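Local atomic coordinates of putative exported protein (Bordetella pertussis Tohama I, PDB entry 2PFY), a protein that binds pyroglutamic acid and probably serves as the extracytoplasmic solute receptor of a tripartite ATP-independent periplasmic transporter. Residues E26-A29 against L35-K38; T2-T7 against K215-R220; T17-Q22 against A234-R239. One frame throughout, in Å; residues are numbered along the deposited sequence.

The three contacts illustrate how one beta-alpha-beta unit is fastened both to itself and to a distant part of the chain. Interaction 1 closes helix 15-30 on strand 35-40; interaction 2, its centre about 11 Å from that of interaction 1, sets the neighbouring strand 2-7 against helix 215-220; interaction 3 pairs helix 15-30 with helix 223-257. Glu26 OE1 joins interactions 1 and 3 through a salt bridge to Arg239 NH2 at 2.7 Å, while Glu36 O and Trp4 N, 2.8 Å apart, probably bond interaction 1 to interaction 2. None of these segments supplies a residue to the pyroglutamic acid pocket, but Leu66, which does, ends strand 62-66, in the same sheet as strands 2-7 and 35-40.

Interaction 1 of 3, residues E26-A29 against L35-K38; sequences EVKA and LEIK
The beta-alpha-beta unit formed by strand 2-7, helix 15-30 and strand 35-40 is closed here, where Val27 and Lys28 on the last turns of the helix meet Leu35, Glu36 and Ile37 at the start of the returning strand. Val27 faces the strand, and one of its two methyls does the touching: CG1, anti to the backbone N (chi1 167°), lies 3.7 Å from Leu35 CD2, the two side chains crossing at a slant. The same CG1 is 4.0 Å from Ile37 CD1, so a single methyl bridges two residues on one side of the strand. Backbones also come close, for the CA of Lys28 directs a C-H...O contact at Leu35 O over 3.4 Å.

On the other side of the strand the contact is polar. Lys28 and Glu36 both run out extended, side by side and in the same direction, so that the methylenes of the lysine accompany the carboxylate before the charges meet. Lys28 NZ then forms a salt bridge with Glu36 OE2 at 3.2 Å, weak as a hydrogen bond. The second oxygen, Glu36 OE1, makes another salt bridge, with Lys38 NZ at 3.1 Å, which comes from above the carboxylate plane, so that Lys28, Glu36 and Lys38 form a network. With a lysine on each oxygen, the carboxylate probably has its negative charge stabilised.

Deeper in, Leu35 and Ile37 also rest on Trp4 of the adjacent strand, and Ala232 of helix 223-257 packs on Val27. An apolar inner face and a charged outer one are what an amphipathic crossover helix presents in a beta-alpha-beta unit.

Interaction 2 of 3, residues T2-T7 against K215-R220; sequences TSWTMT and KRAFQR
The carbonyl oxygen of Ala217 is approached by two groups: Arg220 N donates a hydrogen bond to it over 3.2 Å within the same segment, and the indole of Trp4 reaches it from across the contact. Trp4 CH2 lies 3.5 Å from Ala217 O, with the oxygen at the ring edge and in the plane of the indole, so it is the rim of the six-membered ring, and not a face, that meets the carbonyl. The same carbon touches the alanine methyl, Trp4 CH2 to Ala217 CB being 3.6 Å, and the neighbouring CZ2 is 4.0 Å from that methyl. The small residue thus receives the CH2-CZ2 corner of the indole. The reach of the indole, set by a chi1 of -108° that is off the usual staggered positions, makes this possible, since the two backbones stay far apart, with the CA atoms of Trp4 and Ala217 separated by 9.0 Å. Phe218 turns its CB away from the strand and packs on Arg226, Val229 and Leu230 of helix 223-257. Trp4 itself lies among Ile37 of strand 35-40, Ile62 of strand 62-66 and Leu221, which places its ring between the parallel strands of the sheet and helix 215-220.

Interaction 3 of 3, residues T17-Q22 against A234-R239; sequences TQNARQ and AKAEIR
Segments 17-22 of helix 15-30 and 234-239 of helix 223-257 run roughly antiparallel, their local axes 9.8 Å apart at closest approach with 153° between their directions, and Asn19 comes nearest Ala236 along the backbone. The small alanine probably lets the asparagine amide lie close to the facing helix. Asn19 ND2 donates to Ala236 O at 3.0 Å in a nearly straight bond; the acceptor lies close to the amide plane of the asparagine, whereas the donor stands above the plane of the alanine carbonyl. The other end of the amide turns to Arg239. Its OD1 sits 3.0 Å from Arg239 CD and takes a weak hydrogen bond from Arg239 NH1 at 3.1 Å, so one buried amide uses both its polar atoms across the interface.

Arg239 is the second centre of the contact. A bend at chi3 (-45°) folds its guanidinium back over its own helix, with Lys235 O and Ala236 CA beneath one face. Over the opposite face lies the extended Gln22, whose amide plane is within 10° of the guanidinium plane. Gln22 NE2 and Arg239 NE are 3.3 Å apart, but both are donors, and the pair is a stack, not a bond. Glu26, one turn further along helix 15-30, probably helps to align the two groups: OE1 makes a salt bridge with Arg239 NH2 and OE2 accepts a hydrogen bond from Gln22 NE2.

Beneath this polar seam, Tyr116 of the edge strand 112-119 packs against Asn19, Ala20 and Ala236, so the two helices lie together on the five-stranded sheet.

Interaction 1 of 3, residues E26-A29 against L35-K38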
loop_
_atom_site.group_PDB
_atom_site.type_symbol
_atom_site.label_atom_id
_atom_site.label_comp_id
_atom_site.label_asym_id
_atom_site.label_seq_id
_atom_site.Cartn_x
_atom_site.Cartn_y
_atom_site.Cartn_z
ATOM N N GLU A 26 17.230 -10.902 -8.439
ATOM C CA GLU A 26 18.431 -10.074 -8.463
ATOM C C GLU A 26 19.350 -10.353 -7.273
ATOM O O GLU A 26 20.568 -10.330 -7.426
ATOM C CB GLU A 26 18.081 -8.592 -8.614
ATOM C CG GLU A 26 17.671 -8.303 -10.111
ATOM C CD GLU A 26 17.218 -6.873 -10.399
ATOM O OE1 GLU A 26 17.190 -5.997 -9.479
ATOM O OE2 GLU A 26 16.865 -6.638 -11.573
ATOM N N VAL A 27 18.773 -10.667 -6.109
ATOM C CA VAL A 27 19.547 -11.066 -4.938
ATOM C C VAL A 27 20.292 -12.379 -5.229
ATOM O O VAL A 27 21.487 -12.561 -4.873
ATOM C CB VAL A 27 18.651 -11.188 -3.648
ATOM C CG1 VAL A 27 19.375 -11.891 -2.509
ATOM C CG2 VAL A 27 18.200 -9.814 -3.153
ATOM N N LYS A 28 19.618 -13.306 -5.878
ATOM C CA LYS A 28 20.212 -14.609 -6.137
ATOM C C LYS A 28 21.396 -14.492 -7.106
ATOM O O LYS A 28 22.439 -15.152 -6.915
ATOM C CB LYS A 28 19.168 -15.569 -6.719
ATOM C CG LYS A 28 19.673 -16.997 -6.836
ATOM C CD LYS A 28 18.606 -17.931 -7.352
ATOM C CE LYS A 28 19.196 -19.280 -7.726
ATOM N NZ LYS A 28 18.240 -19.999 -8.618
ATOM N N ALA A 29 21.221 -13.676 -8.145
ATOM C CA ALA A 29 22.272 -13.470 -9.141
ATOM C C ALA A 29 23.431 -12.672 -8.553
ATOM O O ALA A 29 24.608 -13.006 -8.762
ATOM C CB ALA A 29 21.692 -12.799 -10.409
ATOM N N LEU A 35 22.363 -16.558 -1.552
ATOM C CA LEU A 35 21.063 -16.338 -0.924
ATOM C C LEU A 35 19.957 -16.509 -1.960
ATOM O O LEU A 35 19.931 -15.809 -3.000
ATOM C CB LEU A 35 20.979 -14.967 -0.238
ATOM C CG LEU A 35 19.625 -14.579 0.418
ATOM C CD1 LEU A 35 19.219 -15.574 1.542
ATOM C CD2 LEU A 35 19.650 -13.148 0.968
ATOM N N GLU A 36 19.051 -17.438 -1.675
ATOM C CA GLU A 36 17.888 -17.665 -2.549
ATOM C C GLU A 36 16.612 -17.327 -1.781
ATOM O O GLU A 36 16.381 -17.841 -0.679
ATOM C CB GLU A 36 17.844 -19.105 -3.077
ATOM C CG GLU A 36 16.618 -19.313 -4.005
ATOM C CD GLU A 36 16.671 -20.561 -4.852
ATOM O OE1 GLU A 36 16.994 -21.624 -4.286
ATOM O OE2 GLU A 36 16.335 -20.472 -6.077
ATOM N N ILE A 37 15.809 -16.433 -2.347
ATOM C CA ILE A 37 14.571 -16.042 -1.710
ATOM C C ILE A 37 13.438 -16.601 -2.568
ATOM O O ILE A 37 13.369 -16.325 -3.745
ATOM C CB ILE A 37 14.454 -14.525 -1.588
ATOM C CG1 ILE A 37 15.664 -13.964 -0.782
ATOM C CG2 ILE A 37 13.067 -14.168 -0.980
ATOM C CD1 ILE A 37 15.795 -12.426 -0.764
ATOM N N LYS A 38 12.581 -17.405 -1.968
ATOM C CA LYS A 38 11.423 -17.974 -2.665
ATOM C C LYS A 38 10.174 -17.208 -2.223
ATOM O O LYS A 38 9.879 -17.125 -1.042
ATOM C CB LYS A 38 11.282 -19.473 -2.364
ATOM C CG LYS A 38 12.573 -20.272 -2.481
ATOM C CD LYS A 38 13.199 -20.583 -1.037
ATOM C CE LYS A 38 14.690 -20.439 -1.008
ATOM N NZ LYS A 38 15.449 -21.592 -1.652
#

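Interaction 2 of 3, residues T2-T7 against K215-R220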
loop_
_atom_site.group_PDB
_atom_site.type_symbol
_atom_site.label_atom_id
_atom_site.label_comp_id
_atom_site.label_asym_id
_atom_site.label_seq_id
_atom_site.Cartn_x
_atom_site.Cartn_y
_atom_site.Cartn_z
ATOM N N THR A 2 22.082 -20.020 1.687
ATOM C CA THR A 2 20.999 -19.707 2.598
ATOM C C THR A 2 19.745 -19.625 1.741
ATOM O O THR A 2 19.800 -19.031 0.659
ATOM C CB THR A 2 21.246 -18.367 3.291
ATOM O OG1 THR A 2 22.473 -18.433 4.037
ATOM C CG2 THR A 2 20.132 -18.024 4.260
ATOM N N SER A 3 18.655 -20.259 2.209
ATOM C CA SER A 3 17.314 -20.137 1.620
ATOM C C SER A 3 16.421 -19.347 2.554
ATOM O O SER A 3 16.326 -19.675 3.747
ATOM C CB SER A 3 16.653 -21.506 1.430
ATOM O OG SER A 3 17.577 -22.420 0.904
ATOM N N TRP A 4 15.717 -18.363 1.998
ATOM C CA TRP A 4 14.755 -17.519 2.707
ATOM C C TRP A 4 13.399 -17.773 2.077
ATOM O O TRP A 4 13.309 -17.910 0.845
ATOM C CB TRP A 4 14.954 -16.111 2.208
ATOM C CG TRP A 4 15.534 -15.058 2.942
ATOM C CD1 TRP A 4 15.352 -13.693 2.681
ATOM C CD2 TRP A 4 16.440 -15.135 3.965
ATOM N NE1 TRP A 4 16.058 -12.954 3.540
ATOM C CE2 TRP A 4 16.757 -13.817 4.335
ATOM C CE3 TRP A 4 17.017 -16.179 4.647
ATOM C CZ2 TRP A 4 17.613 -13.540 5.347
ATOM C CZ3 TRP A 4 17.828 -15.896 5.608
ATOM C CH2 TRP A 4 18.132 -14.596 5.967
ATOM N N THR A 5 12.338 -17.675 2.867
ATOM C CA THR A 5 10.997 -17.632 2.309
ATOM C C THR A 5 10.445 -16.231 2.486
ATOM O O THR A 5 10.602 -15.605 3.540
ATOM C CB THR A 5 10.048 -18.650 3.005
ATOM O OG1 THR A 5 10.577 -19.973 2.795
ATOM C CG2 THR A 5 8.609 -18.577 2.388
HETATM N N MSE A 6 9.822 -15.728 1.430
HETATM C CA MSE A 6 9.249 -14.417 1.458
HETATM C C MSE A 6 7.731 -14.504 1.264
HETATM O O MSE A 6 7.241 -15.297 0.449
HETATM C CB MSE A 6 9.865 -13.556 0.346
HETATM C CG MSE A 6 9.302 -12.129 0.253
HETATM SE SE MSE A 6 10.389 -11.058 -1.009
HETATM C CE MSE A 6 12.098 -11.044 -0.281
ATOM N N THR A 7 7.006 -13.657 1.982
ATOM C CA THR A 7 5.571 -13.507 1.716
ATOM C C THR A 7 5.389 -12.223 0.908
ATOM O O THR A 7 6.042 -11.204 1.173
ATOM C CB THR A 7 4.720 -13.501 3.023
ATOM O OG1 THR A 7 3.323 -13.334 2.695
ATOM C CG2 THR A 7 5.153 -12.334 3.968
ATOM N N LYS A 215 15.591 -8.982 11.381
ATOM C CA LYS A 215 16.938 -8.423 11.631
ATOM C C LYS A 215 17.980 -9.489 11.975
ATOM O O LYS A 215 19.042 -9.493 11.391
ATOM C CB LYS A 215 16.896 -7.313 12.698
ATOM C CG LYS A 215 18.197 -6.524 12.819
ATOM C CD LYS A 215 18.026 -5.484 13.917
ATOM C CE LYS A 215 19.285 -4.718 14.187
ATOM N NZ LYS A 215 18.975 -3.704 15.238
ATOM N N ARG A 216 17.633 -10.422 12.858
ATOM C CA ARG A 216 18.522 -11.541 13.209
ATOM C C ARG A 216 18.913 -12.410 12.006
ATOM O O ARG A 216 20.090 -12.710 11.801
ATOM C CB ARG A 216 17.923 -12.395 14.343
ATOM C CG ARG A 216 18.723 -13.665 14.658
ATOM C CD ARG A 216 18.706 -14.068 16.145
ATOM N NE ARG A 216 18.147 -13.025 17.025
ATOM C CZ ARG A 216 18.823 -12.354 17.957
ATOM N NH1 ARG A 216 20.118 -12.603 18.179
ATOM N NH2 ARG A 216 18.190 -11.436 18.682
ATOM N N ALA A 217 17.933 -12.761 11.183
ATOM C CA ALA A 217 18.194 -13.498 9.969
ATOM C C ALA A 217 19.106 -12.677 9.052
ATOM O O ALA A 217 20.084 -13.215 8.498
ATOM C CB ALA A 217 16.869 -13.840 9.252
ATOM N N PHE A 218 18.774 -11.393 8.869
ATOM C CA PHE A 218 19.568 -10.497 7.999
ATOM C C PHE A 218 21.012 -10.408 8.527
ATOM O O PHE A 218 21.973 -10.559 7.760
ATOM C CB PHE A 218 18.942 -9.092 7.966
ATOM C CG PHE A 218 19.647 -8.106 7.044
ATOM C CD1 PHE A 218 19.398 -8.107 5.662
ATOM C CD2 PHE A 218 20.511 -7.154 7.561
ATOM C CE1 PHE A 218 20.042 -7.178 4.820
ATOM C CE2 PHE A 218 21.178 -6.242 6.738
ATOM C CZ PHE A 218 20.947 -6.244 5.366
ATOM N N GLN A 219 21.157 -10.168 9.830
ATOM C CA GLN A 219 22.491 -9.976 10.443
ATOM C C GLN A 219 23.345 -11.247 10.360
ATOM O O GLN A 219 24.598 -11.183 10.419
ATOM C CB GLN A 219 22.366 -9.493 11.905
ATOM C CG GLN A 219 21.938 -8.034 12.063
ATOM C CD GLN A 219 21.826 -7.572 13.548
ATOM O OE1 GLN A 219 21.395 -8.327 14.456
ATOM N NE2 GLN A 219 22.199 -6.309 13.786
ATOM N N ARG A 220 22.703 -12.402 10.173
ATOM C CA ARG A 220 23.481 -13.649 10.086
ATOM C C ARG A 220 24.080 -13.921 8.693
ATOM O O ARG A 220 24.962 -14.738 8.554
ATOM C CB ARG A 220 22.785 -14.853 10.797
ATOM C CG ARG A 220 22.184 -15.949 9.952
ATOM C CD ARG A 220 21.726 -17.147 10.851
ATOM N NE ARG A 220 20.884 -16.713 11.951
ATOM C CZ ARG A 220 19.546 -16.678 11.910
ATOM N NH1 ARG A 220 18.870 -17.063 10.816
ATOM N NH2 ARG A 220 18.871 -16.253 12.974
#

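Interaction 3 of 3, residues T17-Q22 against A234-R239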
loop_
_atom_site.group_PDB
_atom_site.type_symbol
_atom_site.label_atom_id
_atom_site.label_comp_id
_atom_site.label_asym_id
_atom_site.label_seq_id
_atom_site.Cartn_x
_atom_site.Cartn_y
_atom_site.Cartn_z
ATOM N N THR A 17 4.118 -7.275 -6.585
ATOM C CA THR A 17 4.535 -8.667 -6.499
ATOM C C THR A 17 5.607 -9.011 -7.542
ATOM O O THR A 17 6.590 -9.668 -7.202
ATOM C CB THR A 17 3.327 -9.618 -6.605
ATOM O OG1 THR A 17 2.528 -9.462 -5.441
ATOM C CG2 THR A 17 3.736 -11.111 -6.708
ATOM N N GLN A 18 5.431 -8.566 -8.786
ATOM C CA GLN A 18 6.446 -8.800 -9.821
ATOM C C GLN A 18 7.738 -8.071 -9.477
ATOM O O GLN A 18 8.835 -8.574 -9.704
ATOM C CB GLN A 18 5.925 -8.399 -11.234
ATOM C CG GLN A 18 4.884 -9.374 -11.764
ATOM C CD GLN A 18 5.346 -10.851 -11.689
ATOM O OE1 GLN A 18 6.477 -11.173 -12.074
ATOM N NE2 GLN A 18 4.479 -11.739 -11.167
ATOM N N ASN A 19 7.620 -6.905 -8.884
ATOM C CA ASN A 19 8.839 -6.181 -8.470
ATOM C C ASN A 19 9.607 -6.944 -7.348
ATOM O O ASN A 19 10.856 -7.042 -7.372
ATOM C CB ASN A 19 8.442 -4.752 -8.066
ATOM C CG ASN A 19 9.637 -3.841 -7.833
ATOM O OD1 ASN A 19 10.618 -3.895 -8.550
ATOM N ND2 ASN A 19 9.553 -3.009 -6.824
ATOM N N ALA A 20 8.867 -7.525 -6.404
ATOM C CA ALA A 20 9.454 -8.350 -5.360
ATOM C C ALA A 20 10.099 -9.638 -5.922
ATOM O O ALA A 20 11.182 -10.043 -5.479
ATOM C CB ALA A 20 8.415 -8.651 -4.269
ATOM N N ARG A 21 9.434 -10.275 -6.890
ATOM C CA ARG A 21 9.998 -11.432 -7.612
ATOM C C ARG A 21 11.325 -11.072 -8.310
ATOM O O ARG A 21 12.341 -11.829 -8.224
ATOM C CB ARG A 21 8.969 -12.045 -8.593
ATOM C CG ARG A 21 7.786 -12.769 -7.805
ATOM C CD ARG A 21 6.918 -13.641 -8.739
ATOM N NE ARG A 21 5.899 -14.376 -7.982
ATOM C CZ ARG A 21 6.142 -15.466 -7.251
ATOM N NH1 ARG A 21 7.368 -15.960 -7.175
ATOM N NH2 ARG A 21 5.163 -16.072 -6.596
ATOM N N GLN A 22 11.353 -9.913 -8.957
ATOM C CA GLN A 22 12.571 -9.520 -9.657
ATOM C C GLN A 22 13.680 -9.231 -8.632
ATOM O O GLN A 22 14.885 -9.561 -8.851
ATOM C CB GLN A 22 12.303 -8.326 -10.578
ATOM C CG GLN A 22 13.568 -7.879 -11.363
ATOM C CD GLN A 22 13.279 -6.885 -12.475
ATOM O OE1 GLN A 22 12.124 -6.700 -12.904
ATOM N NE2 GLN A 22 14.327 -6.207 -12.923
ATOM N N ALA A 234 17.501 -1.227 -3.212
ATOM C CA ALA A 234 17.595 0.114 -3.801
ATOM C C ALA A 234 17.096 0.100 -5.265
ATOM O O ALA A 234 16.346 0.980 -5.658
ATOM C CB ALA A 234 19.086 0.646 -3.704
ATOM N N LYS A 235 17.526 -0.883 -6.055
ATOM C CA LYS A 235 17.118 -1.036 -7.449
ATOM C C LYS A 235 15.612 -1.301 -7.540
ATOM O O LYS A 235 14.932 -0.794 -8.442
ATOM C CB LYS A 235 17.879 -2.204 -8.094
ATOM C CG LYS A 235 19.295 -1.830 -8.657
ATOM C CD LYS A 235 19.839 -2.938 -9.608
ATOM C CE LYS A 235 19.480 -2.725 -11.124
ATOM N NZ LYS A 235 18.282 -3.496 -11.702
ATOM N N ALA A 236 15.100 -2.102 -6.606
ATOM C CA ALA A 236 13.651 -2.372 -6.534
ATOM C C ALA A 236 12.819 -1.123 -6.220
ATOM O O ALA A 236 11.730 -0.940 -6.775
ATOM C CB ALA A 236 13.351 -3.507 -5.529
ATOM N N GLU A 237 13.328 -0.269 -5.344
ATOM C CA GLU A 237 12.618 0.929 -4.956
ATOM C C GLU A 237 12.505 1.862 -6.181
ATOM O O GLU A 237 11.424 2.406 -6.472
ATOM C CB GLU A 237 13.305 1.596 -3.745
ATOM C CG GLU A 237 12.636 2.894 -3.232
ATOM C CD GLU A 237 12.838 3.127 -1.749
ATOM O OE1 GLU A 237 12.935 2.140 -0.972
ATOM O OE2 GLU A 237 12.907 4.316 -1.347
ATOM N N ILE A 238 13.612 2.012 -6.904
ATOM C CA ILE A 238 13.626 2.826 -8.130
ATOM C C ILE A 238 12.660 2.226 -9.174
ATOM O O ILE A 238 11.838 2.950 -9.749
ATOM C CB ILE A 238 15.074 2.991 -8.692
ATOM C CG1 ILE A 238 15.951 3.758 -7.682
ATOM C CG2 ILE A 238 15.049 3.671 -10.104
ATOM C CD1 ILE A 238 17.470 3.537 -7.863
ATOM N N ARG A 239 12.764 0.920 -9.405
ATOM C CA ARG A 239 11.921 0.209 -10.376
ATOM C C ARG A 239 10.452 0.386 -9.984
ATOM O O ARG A 239 9.582 0.594 -10.853
ATOM C CB ARG A 239 12.320 -1.283 -10.405
ATOM C CG ARG A 239 11.615 -2.157 -11.420
ATOM C CD ARG A 239 11.936 -3.684 -11.181
ATOM N NE ARG A 239 13.323 -3.794 -10.959
ATOM C CZ ARG A 239 13.956 -4.390 -9.959
ATOM N NH1 ARG A 239 13.379 -5.138 -9.007
ATOM N NH2 ARG A 239 15.243 -4.251 -9.998
#